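Local coordinates for protein serine-pyruvate aminotransferase (AgxT) (Sulfolobus solfataricus, PDB 3ZRQ) that probably transfers amino groups from serine to pyruvate and from alanine to glyoxylate, using pyridoxal 5'-phosphate as its cofactor, at residues A[323-328]-A[350-355]; A[6-11]-A[335-340]; A[160-165]-A[178-183]; A[168-173]-A[188-193]. One frame throughout, in Å; residues are numbered along the deposited sequence. Where two conformers were deposited one is given.

Contacts 1 and 2 are neighbours, their centres about 8 Å apart. They share the sheet of strands 4-5, 323-327, 335-339 and 301-305, and R337 N of contact 2 lies 2.8 Å from A326 O of contact 1, a probable hydrogen bond. Contact 3 belongs to the other, seven-stranded sheet, about 31 Å from contact 1 between centres. Contact 4 joins loops that follow strands 157-163 and 182-186 of that sheet. Between centres it is about 14 Å from contact 3 and 13 Å from contact 2, and it touches both. PMP sits against contacts 3 and 4. The N-terminal loop of contact 2 packs on Q188 and K189, and the V8 side chain comes within about 5 Å of PMP.

Contact 1 of 4, residues A[323-328]-A[350-355]; sequences VEFAPG and IIAISV
V323 and F325 pack on A352, I351 and V355, where strand 323-327 meets helix 346-363. Here a helix packs on the sheet of the small C-terminal domain of the fold-type I aminotransferase fold. No hydrogen bond crosses between the two segments.

V323 supplies the central contact. The V323 and I351 side chains cross at a slant, CG2 to CG2 at 3.7 Å. This approach is less certain, because the I351 side chain was built in two positions. The same V323 methyl is 3.8 Å from V355 CG2. Because V323 CG1 is anti to the backbone N (chi1 -179°), CG2 takes the place beside that N and faces the helix. CG1 is left to lie over one face of the F325 ring, 3.7 Å above its plane and near the rim.

The far end of that ring reaches the helix at A352. A352 CB is 4.3 Å from F325 CZ, and V355 CG1 approaches F325 CE2 obliquely.

L6 touches V323 and A352. L315 and T318 of helix 311-320 touch F325, and the F336 ring meets it with the planes at about 50°. Helix 346-363 also borders a neighbouring subunit, where I351 packs on I351 of that subunit.

At the edge of the F325 ring, in its plane, A352 O stands 3.9 Å from CZ.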
loop_
_atom_site.group_PDB
_atom_site.type_symbol
_atom_site.label_atom_id
_atom_site.label_comp_id
_atom_site.label_asym_id
_atom_site.label_seq_id
_atom_site.Cartn_x
_atom_site.Cartn_y
_atom_site.Cartn_z
ATOM N N VAL A 323 -19.282 1.681 -14.132
ATOM C CA VAL A 323 -19.128 3.141 -13.940
ATOM C C VAL A 323 -20.165 3.654 -12.936
ATOM O O VAL A 323 -21.369 3.430 -13.103
ATOM C CB VAL A 323 -19.232 3.950 -15.279
ATOM C CG1 VAL A 323 -19.038 5.465 -15.046
ATOM C CG2 VAL A 323 -18.226 3.445 -16.295
ATOM N N GLU A 324 -19.690 4.324 -11.886
ATOM C CA GLU A 324 -20.580 5.014 -10.951
ATOM C C GLU A 324 -20.624 6.508 -11.329
ATOM O O GLU A 324 -19.600 7.204 -11.259
ATOM C CB GLU A 324 -20.109 4.799 -9.502
ATOM C CG GLU A 324 -21.145 5.154 -8.414
ATOM C CD GLU A 324 -20.562 5.116 -6.991
ATOM O OE1 GLU A 324 -19.611 4.334 -6.739
ATOM O OE2 GLU A 324 -21.052 5.882 -6.128
ATOM N N PHE A 325 -21.802 6.956 -11.789
ATOM C CA PHE A 325 -22.128 8.378 -12.074
ATOM C C PHE A 325 -22.810 8.985 -10.828
ATOM O O PHE A 325 -22.847 8.346 -9.778
ATOM C CB PHE A 325 -23.095 8.469 -13.268
ATOM C CG PHE A 325 -22.489 8.092 -14.609
ATOM C CD1 PHE A 325 -21.419 8.810 -15.140
ATOM C CD2 PHE A 325 -23.024 7.061 -15.361
ATOM C CE1 PHE A 325 -20.865 8.479 -16.384
ATOM C CE2 PHE A 325 -22.494 6.724 -16.608
ATOM C CZ PHE A 325 -21.415 7.430 -17.123
ATOM N N ALA A 326 -23.384 10.180 -10.939
ATOM C CA ALA A 326 -24.074 10.803 -9.788
ATOM C C ALA A 326 -25.555 11.080 -10.050
ATOM O O ALA A 326 -25.941 11.311 -11.185
ATOM C CB ALA A 326 -23.365 12.091 -9.357
ATOM N N PRO A 327 -26.394 11.077 -8.985
ATOM C CA PRO A 327 -27.802 11.383 -9.201
ATOM C C PRO A 327 -28.039 12.859 -9.506
ATOM O O PRO A 327 -27.204 13.710 -9.181
ATOM C CB PRO A 327 -28.454 11.000 -7.862
ATOM C CG PRO A 327 -27.384 11.213 -6.869
ATOM C CD PRO A 327 -26.116 10.784 -7.565
ATOM N N GLY A 328 -29.162 13.134 -10.157
ATOM C CA GLY A 328 -29.576 14.487 -10.468
ATOM C C GLY A 328 -30.480 14.988 -9.364
ATOM O O GLY A 328 -31.498 14.369 -9.072
ATOM N N ILE A 350 -14.457 7.920 -23.593
ATOM C CA ILE A 350 -14.961 6.830 -24.432
ATOM C C ILE A 350 -15.818 5.891 -23.585
ATOM O O ILE A 350 -16.949 5.565 -23.968
ATOM C CB ILE A 350 -13.827 6.024 -25.115
ATOM C CG1 ILE A 350 -12.978 6.924 -26.000
ATOM C CG2 ILE A 350 -14.419 4.920 -25.988
ATOM C CD1 ILE A 350 -11.526 6.481 -26.063
ATOM N N ILE A 351 -15.287 5.481 -22.428
ATOM C CA ILE A 351 -15.997 4.544 -21.545
ATOM C C ILE A 351 -17.325 5.151 -21.081
ATOM O O ILE A 351 -18.361 4.477 -21.077
ATOM C CB ILE A 351 -15.157 4.159 -20.301
ATOM C CG1 ILE A 351 -13.980 3.259 -20.675
ATOM C CG2 ILE A 351 -16.011 3.441 -19.268
ATOM C CD1 ILE A 351 -12.817 3.342 -19.644
ATOM N N ALA A 352 -17.290 6.419 -20.673
ATOM C CA ALA A 352 -18.512 7.066 -20.177
ATOM C C ALA A 352 -19.643 7.006 -21.213
ATOM O O ALA A 352 -20.738 6.538 -20.909
ATOM C CB ALA A 352 -18.230 8.514 -19.741
ATOM N N ILE A 353 -19.362 7.452 -22.431
ATOM C CA ILE A 353 -20.382 7.491 -23.482
ATOM C C ILE A 353 -20.784 6.093 -23.953
ATOM O O ILE A 353 -21.956 5.843 -24.235
ATOM C CB ILE A 353 -19.952 8.407 -24.632
ATOM C CG1 ILE A 353 -19.854 9.859 -24.127
ATOM C CG2 ILE A 353 -20.882 8.314 -25.832
ATOM C CD1 ILE A 353 -21.191 10.460 -23.608
ATOM N N SER A 354 -19.821 5.175 -23.984
ATOM C CA SER A 354 -20.144 3.782 -24.266
ATOM C C SER A 354 -21.093 3.186 -23.220
ATOM O O SER A 354 -22.129 2.601 -23.579
ATOM C CB SER A 354 -18.869 2.944 -24.413
ATOM O OG SER A 354 -19.212 1.628 -24.812
ATOM N N VAL A 355 -20.763 3.329 -21.934
ATOM C CA VAL A 355 -21.629 2.822 -20.848
ATOM C C VAL A 355 -23.012 3.483 -20.847
ATOM O O VAL A 355 -24.022 2.830 -20.568
ATOM C CB VAL A 355 -20.946 2.908 -19.445
ATOM C CG1 VAL A 355 -21.935 2.604 -18.314
ATOM C CG2 VAL A 355 -19.767 1.924 -19.361
#

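Contact 2 of 4, residues A[6-11]-A[335-340]; sequences LHVGPT and YFRIGH
V8 CG1 sits over one face of the R337 guanidinium, 3.7 Å from NH1 and offset toward the rim. The two side chains cross at about a right angle. Here the loop after strand 4-5 passes over the end of strand 335-339 in the small-domain sheet. The nitrogens of R337 bond outside the two segments: NE to P327 O and NH1 to O of T138, whose OG1 bonds PMP. At the edge of the H340 ring, in its plane, is I338 CG2. The H7 ring meets F28 of a neighbouring subunit edge to face.

The backbones join through G339. Its N donates to L6 O at 3.2 Å, from well above the carbonyl plane (65° out of it). G339 CA makes a nearly straight C-H contact to H7 O, 3.4 Å away, and a side chain here would strike that oxygen. L6 CB lies 3.4 Å from G339 O. G339 O accepts from a water at 2.8 Å, which also hydrogen-bonds T11 OG1 at 2.7 Å.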
loop_
_atom_site.group_PDB
_atom_site.type_symbol
_atom_site.label_atom_id
_atom_site.label_comp_id
_atom_site.label_asym_id
_atom_site.label_seq_id
_atom_site.Cartn_x
_atom_site.Cartn_y
_atom_site.Cartn_z
ATOM N N LEU A 6 -16.971 8.071 -11.761
ATOM C CA LEU A 6 -17.248 9.329 -12.469
ATOM C C LEU A 6 -18.391 10.070 -11.766
ATOM O O LEU A 6 -19.455 10.369 -12.349
ATOM C CB LEU A 6 -17.537 9.087 -13.960
ATOM C CG LEU A 6 -16.391 8.514 -14.828
ATOM C CD1 LEU A 6 -16.819 8.375 -16.308
ATOM C CD2 LEU A 6 -15.021 9.254 -14.691
ATOM N N HIS A 7 -18.127 10.331 -10.486
ATOM C CA HIS A 7 -19.022 10.982 -9.531
ATOM C C HIS A 7 -18.516 12.440 -9.350
ATOM O O HIS A 7 -17.567 12.888 -10.018
ATOM C CB HIS A 7 -18.972 10.203 -8.193
ATOM C CG HIS A 7 -20.212 10.306 -7.350
ATOM N ND1 HIS A 7 -20.525 11.435 -6.613
ATOM C CD2 HIS A 7 -21.194 9.404 -7.094
ATOM C CE1 HIS A 7 -21.663 11.233 -5.968
ATOM N NE2 HIS A 7 -22.089 10.008 -6.239
ATOM N N VAL A 8 -19.137 13.152 -8.416
ATOM C CA VAL A 8 -18.839 14.565 -8.195
ATOM C C VAL A 8 -17.727 14.851 -7.158
ATOM O O VAL A 8 -17.479 16.012 -6.825
ATOM C CB VAL A 8 -20.138 15.360 -7.893
ATOM C CG1 VAL A 8 -21.083 15.252 -9.088
ATOM C CG2 VAL A 8 -20.813 14.868 -6.594
ATOM N N GLY A 9 -17.064 13.797 -6.673
ATOM C CA GLY A 9 -15.952 13.925 -5.715
ATOM C C GLY A 9 -16.191 13.242 -4.369
ATOM O O GLY A 9 -17.196 13.513 -3.717
ATOM N N PRO A 10 -15.291 12.320 -3.951
ATOM C CA PRO A 10 -14.152 11.815 -4.723
ATOM C C PRO A 10 -14.551 11.301 -6.112
ATOM O O PRO A 10 -15.696 10.880 -6.347
ATOM C CB PRO A 10 -13.618 10.647 -3.871
ATOM C CG PRO A 10 -14.043 10.949 -2.481
ATOM C CD PRO A 10 -15.319 11.767 -2.578
ATOM N N THR A 11 -13.592 11.375 -7.019
ATOM C CA THR A 11 -13.674 10.731 -8.316
ATOM C C THR A 11 -12.595 9.636 -8.225
ATOM O O THR A 11 -12.166 9.300 -7.115
ATOM C CB THR A 11 -13.437 11.787 -9.442
ATOM O OG1 THR A 11 -13.121 11.140 -10.681
ATOM C CG2 THR A 11 -12.307 12.782 -9.045
ATOM N N TYR A 335 -32.833 13.910 -14.504
ATOM C CA TYR A 335 -31.487 13.748 -15.049
ATOM C C TYR A 335 -30.535 12.959 -14.155
ATOM O O TYR A 335 -30.861 12.612 -13.024
ATOM C CB TYR A 335 -30.867 15.135 -15.347
ATOM C CG TYR A 335 -30.495 15.972 -14.125
ATOM C CD1 TYR A 335 -31.463 16.378 -13.201
ATOM C CD2 TYR A 335 -29.166 16.374 -13.902
ATOM C CE1 TYR A 335 -31.122 17.168 -12.087
ATOM C CE2 TYR A 335 -28.822 17.164 -12.807
ATOM C CZ TYR A 335 -29.803 17.551 -11.901
ATOM O OH TYR A 335 -29.454 18.304 -10.804
ATOM N N PHE A 336 -29.344 12.684 -14.688
ATOM C CA PHE A 336 -28.218 12.204 -13.888
ATOM C C PHE A 336 -27.014 13.069 -14.262
ATOM O O PHE A 336 -27.071 13.843 -15.231
ATOM C CB PHE A 336 -27.931 10.702 -14.115
ATOM C CG PHE A 336 -27.408 10.370 -15.492
ATOM C CD1 PHE A 336 -28.279 10.234 -16.578
ATOM C CD2 PHE A 336 -26.039 10.165 -15.700
ATOM C CE1 PHE A 336 -27.784 9.916 -17.870
ATOM C CE2 PHE A 336 -25.539 9.841 -16.986
ATOM C CZ PHE A 336 -26.413 9.727 -18.068
ATOM N N ARG A 337 -25.949 12.945 -13.485
ATOM C CA ARG A 337 -24.732 13.743 -13.703
ATOM C C ARG A 337 -23.486 12.918 -14.019
ATOM O O ARG A 337 -23.235 11.886 -13.389
ATOM C CB ARG A 337 -24.433 14.605 -12.463
ATOM C CG ARG A 337 -25.400 15.769 -12.248
ATOM C CD ARG A 337 -25.068 16.541 -10.979
ATOM N NE ARG A 337 -25.329 15.732 -9.791
ATOM C CZ ARG A 337 -24.901 16.004 -8.557
ATOM N NH1 ARG A 337 -24.188 17.101 -8.292
ATOM N NH2 ARG A 337 -25.219 15.174 -7.570
ATOM N N ILE A 338 -22.672 13.425 -14.946
ATOM C CA ILE A 338 -21.322 12.898 -15.177
ATOM C C ILE A 338 -20.293 13.817 -14.560
ATOM O O ILE A 338 -20.256 15.024 -14.833
ATOM C CB ILE A 338 -20.992 12.758 -16.689
ATOM C CG1 ILE A 338 -22.131 12.010 -17.417
ATOM C CG2 ILE A 338 -19.596 12.154 -16.881
ATOM C CD1 ILE A 338 -22.076 12.193 -18.964
ATOM N N GLY A 339 -19.466 13.248 -13.709
ATOM C CA GLY A 339 -18.287 13.924 -13.178
ATOM C C GLY A 339 -17.098 13.561 -14.038
ATOM O O GLY A 339 -16.720 12.377 -14.115
ATOM N N HIS A 340 -16.495 14.575 -14.662
ATOM C CA HIS A 340 -15.326 14.398 -15.487
ATOM C C HIS A 340 -14.252 15.383 -15.062
ATOM O O HIS A 340 -14.105 16.464 -15.636
ATOM C CB HIS A 340 -15.676 14.548 -16.987
ATOM C CG HIS A 340 -16.682 15.625 -17.292
ATOM N ND1 HIS A 340 -16.339 16.966 -17.401
ATOM C CD2 HIS A 340 -18.005 15.549 -17.570
ATOM C CE1 HIS A 340 -17.421 17.663 -17.715
ATOM N NE2 HIS A 340 -18.445 16.831 -17.813
HETATM O O HOH W 1 -14.223 12.193 -12.907
#

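Contact 3 of 4, residues A[160-165]-A[178-183]; sequences IVVDGV and WNVDVY. With PMP (4'-deoxy-4'-aminopyridoxal-5'-phosphate), chain C.
Backbone bonds join I160 and V162 to D181 and V182 as neighbouring parallel strands. I160 O is gripped twice, by D181 N at 2.9 Å and by V182 N at 3.2 Å. V162 N then donates to V182 O at 2.8 Å.

One side chain joins this ladder. D181 OD2 takes I160 N on its anti lone pair at 3.0 Å. R154 makes a salt bridge to the same oxygen, and S203 OG bonds to OD1.

Apolar contacts lie on both faces. On one, V161 and V182 lie side by side. On the other, V162 CB stands over the centre of the Y183 ring, 3.8 Å from the centroid and 9° off the normal, a CH-pi contact. G164 CA is at the ring edge. With an alanine in place of Y183 the ring is gone, which would probably leave a gap under V162 and beside G164.

At the C-terminal end of the strand, D163 OD1 accepts from V165 N in an Asx turn. D163 OD2 lies 2.7 Å from PMP N1, and V165 CG1 is 3.6 Å from PMP C3. An aspartate at the pyridine nitrogen, at the C-terminal end of a central parallel strand, is the hallmark of the fold-type I cofactor site.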
loop_
_atom_site.group_PDB
_atom_site.type_symbol
_atom_site.label_atom_id
_atom_site.label_comp_id
_atom_site.label_asym_id
_atom_site.label_seq_id
_atom_site.Cartn_x
_atom_site.Cartn_y
_atom_site.Cartn_z
ATOM N N ILE A 160 -15.080 39.821 -1.975
ATOM C CA ILE A 160 -15.631 38.875 -2.941
ATOM C C ILE A 160 -15.085 37.467 -2.679
ATOM O O ILE A 160 -13.886 37.276 -2.623
ATOM C CB ILE A 160 -15.335 39.279 -4.407
ATOM C CG1 ILE A 160 -15.966 40.643 -4.744
ATOM C CG2 ILE A 160 -15.885 38.237 -5.394
ATOM C CD1 ILE A 160 -15.500 41.161 -6.106
ATOM N N VAL A 161 -15.991 36.517 -2.482
ATOM C CA VAL A 161 -15.606 35.127 -2.278
ATOM C C VAL A 161 -16.171 34.240 -3.393
ATOM O O VAL A 161 -17.328 34.424 -3.853
ATOM C CB VAL A 161 -15.987 34.589 -0.862
ATOM C CG1 VAL A 161 -15.594 35.591 0.239
ATOM C CG2 VAL A 161 -17.455 34.226 -0.765
ATOM N N VAL A 162 -15.340 33.288 -3.846
ATOM C CA VAL A 162 -15.767 32.348 -4.879
ATOM C C VAL A 162 -15.615 30.917 -4.383
ATOM O O VAL A 162 -14.526 30.514 -3.931
ATOM C CB VAL A 162 -14.958 32.519 -6.192
ATOM C CG1 VAL A 162 -15.432 31.514 -7.268
ATOM C CG2 VAL A 162 -15.053 33.968 -6.696
ATOM N N ASP A 163 -16.719 30.184 -4.423
ATOM C CA ASP A 163 -16.707 28.758 -4.190
ATOM C C ASP A 163 -16.219 28.090 -5.498
ATOM O O ASP A 163 -16.978 27.991 -6.484
ATOM C CB ASP A 163 -18.102 28.307 -3.753
ATOM C CG ASP A 163 -18.296 26.809 -3.827
ATOM O OD1 ASP A 163 -17.341 26.058 -4.163
ATOM O OD2 ASP A 163 -19.437 26.369 -3.567
ATOM N N GLY A 164 -14.931 27.712 -5.488
ATOM C CA GLY A 164 -14.294 26.913 -6.547
ATOM C C GLY A 164 -14.147 25.418 -6.248
ATOM O O GLY A 164 -13.249 24.759 -6.789
ATOM N N VAL A 165 -15.039 24.869 -5.419
ATOM C CA VAL A 165 -15.024 23.431 -5.086
ATOM C C VAL A 165 -15.025 22.502 -6.327
ATOM O O VAL A 165 -14.250 21.524 -6.364
ATOM C CB VAL A 165 -16.153 23.047 -4.082
ATOM C CG1 VAL A 165 -16.287 21.552 -3.965
ATOM C CG2 VAL A 165 -15.875 23.689 -2.669
ATOM N N TRP A 178 -7.764 38.624 -10.867
ATOM C CA TRP A 178 -9.178 39.006 -10.774
ATOM C C TRP A 178 -9.550 39.698 -9.460
ATOM O O TRP A 178 -10.705 40.093 -9.280
ATOM C CB TRP A 178 -10.119 37.821 -10.968
ATOM C CG TRP A 178 -9.959 37.029 -12.226
ATOM C CD1 TRP A 178 -9.365 37.430 -13.405
ATOM C CD2 TRP A 178 -10.425 35.692 -12.445
ATOM N NE1 TRP A 178 -9.432 36.415 -14.336
ATOM C CE2 TRP A 178 -10.075 35.337 -13.771
ATOM C CE3 TRP A 178 -11.097 34.754 -11.646
ATOM C CZ2 TRP A 178 -10.374 34.084 -14.312
ATOM C CZ3 TRP A 178 -11.394 33.514 -12.187
ATOM C CH2 TRP A 178 -11.032 33.188 -13.515
ATOM N N ASN A 179 -8.592 39.828 -8.546
ATOM C CA ASN A 179 -8.812 40.497 -7.254
ATOM C C ASN A 179 -9.946 39.851 -6.439
ATOM O O ASN A 179 -10.931 40.500 -6.086
ATOM C CB ASN A 179 -9.051 42.007 -7.476
ATOM C CG ASN A 179 -8.777 42.849 -6.239
ATOM O OD1 ASN A 179 -8.390 42.340 -5.178
ATOM N ND2 ASN A 179 -8.978 44.163 -6.377
ATOM N N VAL A 180 -9.804 38.558 -6.168
ATOM C CA VAL A 180 -10.758 37.831 -5.338
ATOM C C VAL A 180 -10.191 37.875 -3.946
ATOM O O VAL A 180 -8.971 37.826 -3.778
ATOM C CB VAL A 180 -10.911 36.363 -5.815
ATOM C CG1 VAL A 180 -11.791 35.557 -4.867
ATOM C CG2 VAL A 180 -11.515 36.334 -7.193
ATOM N N ASP A 181 -11.063 37.979 -2.939
ATOM C CA ASP A 181 -10.599 38.025 -1.555
ATOM C C ASP A 181 -10.508 36.667 -0.876
ATOM O O ASP A 181 -9.607 36.450 -0.070
ATOM C CB ASP A 181 -11.433 39.021 -0.742
ATOM C CG ASP A 181 -11.309 40.421 -1.306
ATOM O OD1 ASP A 181 -10.192 40.991 -1.196
ATOM O OD2 ASP A 181 -12.286 40.892 -1.918
ATOM N N VAL A 182 -11.454 35.789 -1.183
ATOM C CA VAL A 182 -11.385 34.372 -0.774
ATOM C C VAL A 182 -11.741 33.503 -1.969
ATOM O O VAL A 182 -12.858 33.574 -2.489
ATOM C CB VAL A 182 -12.338 34.040 0.412
ATOM C CG1 VAL A 182 -12.234 32.577 0.807
ATOM C CG2 VAL A 182 -12.035 34.917 1.624
ATOM N N TYR A 183 -10.797 32.672 -2.408
ATOM C CA TYR A 183 -11.102 31.638 -3.410
ATOM C C TYR A 183 -10.937 30.322 -2.664
ATOM O O TYR A 183 -9.895 30.091 -2.026
ATOM C CB TYR A 183 -10.134 31.707 -4.613
ATOM C CG TYR A 183 -10.815 31.536 -5.960
ATOM C CD1 TYR A 183 -11.461 30.340 -6.304
ATOM C CD2 TYR A 183 -10.838 32.578 -6.872
ATOM C CE1 TYR A 183 -12.096 30.192 -7.530
ATOM C CE2 TYR A 183 -11.472 32.452 -8.111
ATOM C CZ TYR A 183 -12.101 31.256 -8.435
ATOM O OH TYR A 183 -12.743 31.127 -9.647
HETATM N N1 PMP C . -19.663 23.726 -3.269
HETATM C C2 PMP C . -19.872 22.943 -4.364
HETATM C C2A PMP C . -19.929 23.629 -5.701
HETATM C C3 PMP C . -19.880 21.549 -4.259
HETATM O O3 PMP C . -19.934 20.800 -5.389
HETATM C C4 PMP C . -19.845 20.989 -2.971
HETATM C C4A PMP C . -20.174 19.542 -2.730
HETATM N N4A PMP C . -19.393 18.708 -3.546
HETATM C C5 PMP C . -19.659 21.821 -1.855
HETATM C C6 PMP C . -19.581 23.196 -2.018
HETATM C C5A PMP C . -19.509 21.286 -0.436
HETATM O O4P PMP C . -18.285 20.560 -0.377
HETATM P P PMP C . -18.107 19.402 0.731
HETATM O O1P PMP C . -19.091 18.284 0.457
HETATM O O2P PMP C . -18.356 20.001 2.104
HETATM O O3P PMP C . -16.679 18.952 0.578
#

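Contact 4 of 4, residues A[168-173]-A[188-193]; sequences VGAEEV and QKALGS. With PMP (4'-deoxy-4'-aminopyridoxal-5'-phosphate), chain C.
V168 O and A190 N are joined through one water. It donates to V168 O at 2.7 Å and accepts from A190 N at 3.1 Å. The same V168 O has A190 CB 3.2 Å away, a close fit. No direct hydrogen bond crosses between the two loops.

The rest is small and apolar. A190 CB touches A170 CB at 3.7 Å, and L191 CD2 reaches G169 CA. G169 has a positive phi, and a side chain on it would be tight against A190 O and L191 CD2. A190 and L191 form the middle of a type I turn, closed by G192 N donating to K189 O. R267 NH1 bonds to G169 O and, weakly, to A190 O, so it bridges both loops.

Beside the turn stands PMP. Q188 NE2 donates to its O3P at 2.9 Å. Q188 reaches it by folding back: CG lies between the backbone N and the carbonyl carbon, and the chain bends again at chi2 (-81°). With an alanine here the amide is gone, and the phosphate would probably be held less firmly on this side.

K189 NZ is modelled 1.9 Å from PMP N4A, a doubtful linkage by its length. A lysine directed at the cofactor's C4 substituent, in the loop after a sheet strand, is consistent with the lysine that forms the internal aldimine in class-V aminotransferases.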
loop_
_atom_site.group_PDB
_atom_site.type_symbol
_atom_site.label_atom_id
_atom_site.label_comp_id
_atom_site.label_asym_id
_atom_site.label_seq_id
_atom_site.Cartn_x
_atom_site.Cartn_y
_atom_site.Cartn_z
ATOM N N VAL A 168 -11.553 24.548 -9.244
ATOM C CA VAL A 168 -10.117 24.655 -9.038
ATOM C C VAL A 168 -9.422 23.337 -9.418
ATOM O O VAL A 168 -9.805 22.273 -8.957
ATOM C CB VAL A 168 -9.756 25.130 -7.599
ATOM C CG1 VAL A 168 -8.237 25.190 -7.391
ATOM C CG2 VAL A 168 -10.390 26.534 -7.348
ATOM N N GLY A 169 -8.444 23.459 -10.321
ATOM C CA GLY A 169 -7.680 22.337 -10.856
ATOM C C GLY A 169 -8.159 21.869 -12.216
ATOM O O GLY A 169 -7.579 20.933 -12.800
ATOM N N ALA A 170 -9.205 22.520 -12.730
ATOM C CA ALA A 170 -9.845 22.124 -13.991
ATOM C C ALA A 170 -10.218 23.306 -14.899
ATOM O O ALA A 170 -10.190 23.172 -16.126
ATOM C CB ALA A 170 -11.061 21.311 -13.713
ATOM N N GLU A 171 -10.616 24.430 -14.292
ATOM C CA GLU A 171 -11.031 25.623 -15.020
ATOM C C GLU A 171 -9.971 26.675 -14.761
ATOM O O GLU A 171 -9.245 26.596 -13.779
ATOM C CB GLU A 171 -12.392 26.166 -14.535
ATOM C CG GLU A 171 -13.570 25.151 -14.500
ATOM C CD GLU A 171 -14.363 25.000 -15.811
ATOM O OE1 GLU A 171 -14.067 25.644 -16.836
ATOM O OE2 GLU A 171 -15.332 24.221 -15.822
ATOM N N GLU A 172 -9.888 27.665 -15.639
ATOM C CA GLU A 172 -9.034 28.826 -15.383
ATOM C C GLU A 172 -9.433 29.513 -14.065
ATOM O O GLU A 172 -10.608 29.790 -13.845
ATOM C CB GLU A 172 -9.139 29.823 -16.546
ATOM C CG GLU A 172 -8.153 30.977 -16.446
ATOM C CD GLU A 172 -8.502 32.168 -17.339
ATOM O OE1 GLU A 172 -9.655 32.291 -17.808
ATOM O OE2 GLU A 172 -7.612 33.020 -17.534
ATOM N N VAL A 173 -8.460 29.749 -13.191
ATOM C CA VAL A 173 -8.666 30.492 -11.958
ATOM C C VAL A 173 -7.515 31.476 -11.808
ATOM O O VAL A 173 -6.333 31.087 -11.833
ATOM C CB VAL A 173 -8.763 29.555 -10.692
ATOM C CG1 VAL A 173 -8.757 30.380 -9.389
ATOM C CG2 VAL A 173 -10.004 28.635 -10.770
ATOM N N GLN A 188 -11.152 16.812 -2.786
ATOM C CA GLN A 188 -11.621 15.574 -3.396
ATOM C C GLN A 188 -12.228 15.766 -4.773
ATOM O O GLN A 188 -12.755 14.810 -5.329
ATOM C CB GLN A 188 -12.622 14.847 -2.477
ATOM C CG GLN A 188 -14.061 15.473 -2.442
ATOM C CD GLN A 188 -14.192 16.694 -1.500
ATOM O OE1 GLN A 188 -13.241 17.076 -0.806
ATOM N NE2 GLN A 188 -15.381 17.299 -1.477
ATOM N N LYS A 189 -12.100 16.964 -5.344
ATOM C CA LYS A 189 -12.709 17.193 -6.672
ATOM C C LYS A 189 -11.697 17.193 -7.793
ATOM O O LYS A 189 -11.044 16.161 -8.025
ATOM C CB LYS A 189 -13.518 18.481 -6.667
ATOM C CG LYS A 189 -14.944 18.251 -6.815
ATOM C CD LYS A 189 -15.569 17.910 -5.529
ATOM C CE LYS A 189 -16.994 18.423 -5.643
ATOM N NZ LYS A 189 -17.780 18.213 -4.452
ATOM N N ALA A 190 -11.542 18.332 -8.481
ATOM C CA ALA A 190 -10.628 18.400 -9.616
ATOM C C ALA A 190 -9.158 18.326 -9.202
ATOM O O ALA A 190 -8.270 18.080 -10.044
ATOM C CB ALA A 190 -10.915 19.633 -10.467
ATOM N N LEU A 191 -8.890 18.518 -7.903
ATOM C CA LEU A 191 -7.544 18.290 -7.393
ATOM C C LEU A 191 -7.233 16.785 -7.367
ATOM O O LEU A 191 -6.083 16.381 -7.413
ATOM C CB LEU A 191 -7.328 18.954 -6.025
ATOM C CG LEU A 191 -7.339 20.516 -6.020
ATOM C CD1 LEU A 191 -7.140 21.081 -4.631
ATOM C CD2 LEU A 191 -6.306 21.135 -7.005
ATOM N N GLY A 192 -8.275 15.963 -7.272
ATOM C CA GLY A 192 -8.127 14.521 -7.447
ATOM C C GLY A 192 -7.526 13.774 -6.276
ATOM O O GLY A 192 -6.968 12.706 -6.473
ATOM N N SER A 193 -7.643 14.318 -5.065
ATOM C CA SER A 193 -7.060 13.681 -3.871
ATOM C C SER A 193 -8.124 13.127 -2.925
ATOM O O SER A 193 -9.320 13.086 -3.254
ATOM C CB SER A 193 -6.112 14.649 -3.138
ATOM O OG SER A 193 -5.364 13.958 -2.174
HETATM N N1 PMP C . -19.663 23.726 -3.269
HETATM C C2 PMP C . -19.872 22.943 -4.364
HETATM C C2A PMP C . -19.929 23.629 -5.701
HETATM C C3 PMP C . -19.880 21.549 -4.259
HETATM O O3 PMP C . -19.934 20.800 -5.389
HETATM C C4 PMP C . -19.845 20.989 -2.971
HETATM C C4A PMP C . -20.174 19.542 -2.730
HETATM N N4A PMP C . -19.393 18.708 -3.546
HETATM C C5 PMP C . -19.659 21.821 -1.855
HETATM C C6 PMP C . -19.581 23.196 -2.018
HETATM C C5A PMP C . -19.509 21.286 -0.436
HETATM O O4P PMP C . -18.285 20.560 -0.377
HETATM P P PMP C . -18.107 19.402 0.731
HETATM O O1P PMP C . -19.091 18.284 0.457
HETATM O O2P PMP C . -18.356 20.001 2.104
HETATM O O3P PMP C . -16.679 18.952 0.578
HETATM O O HOH W 2 -11.925 21.259 -7.570
#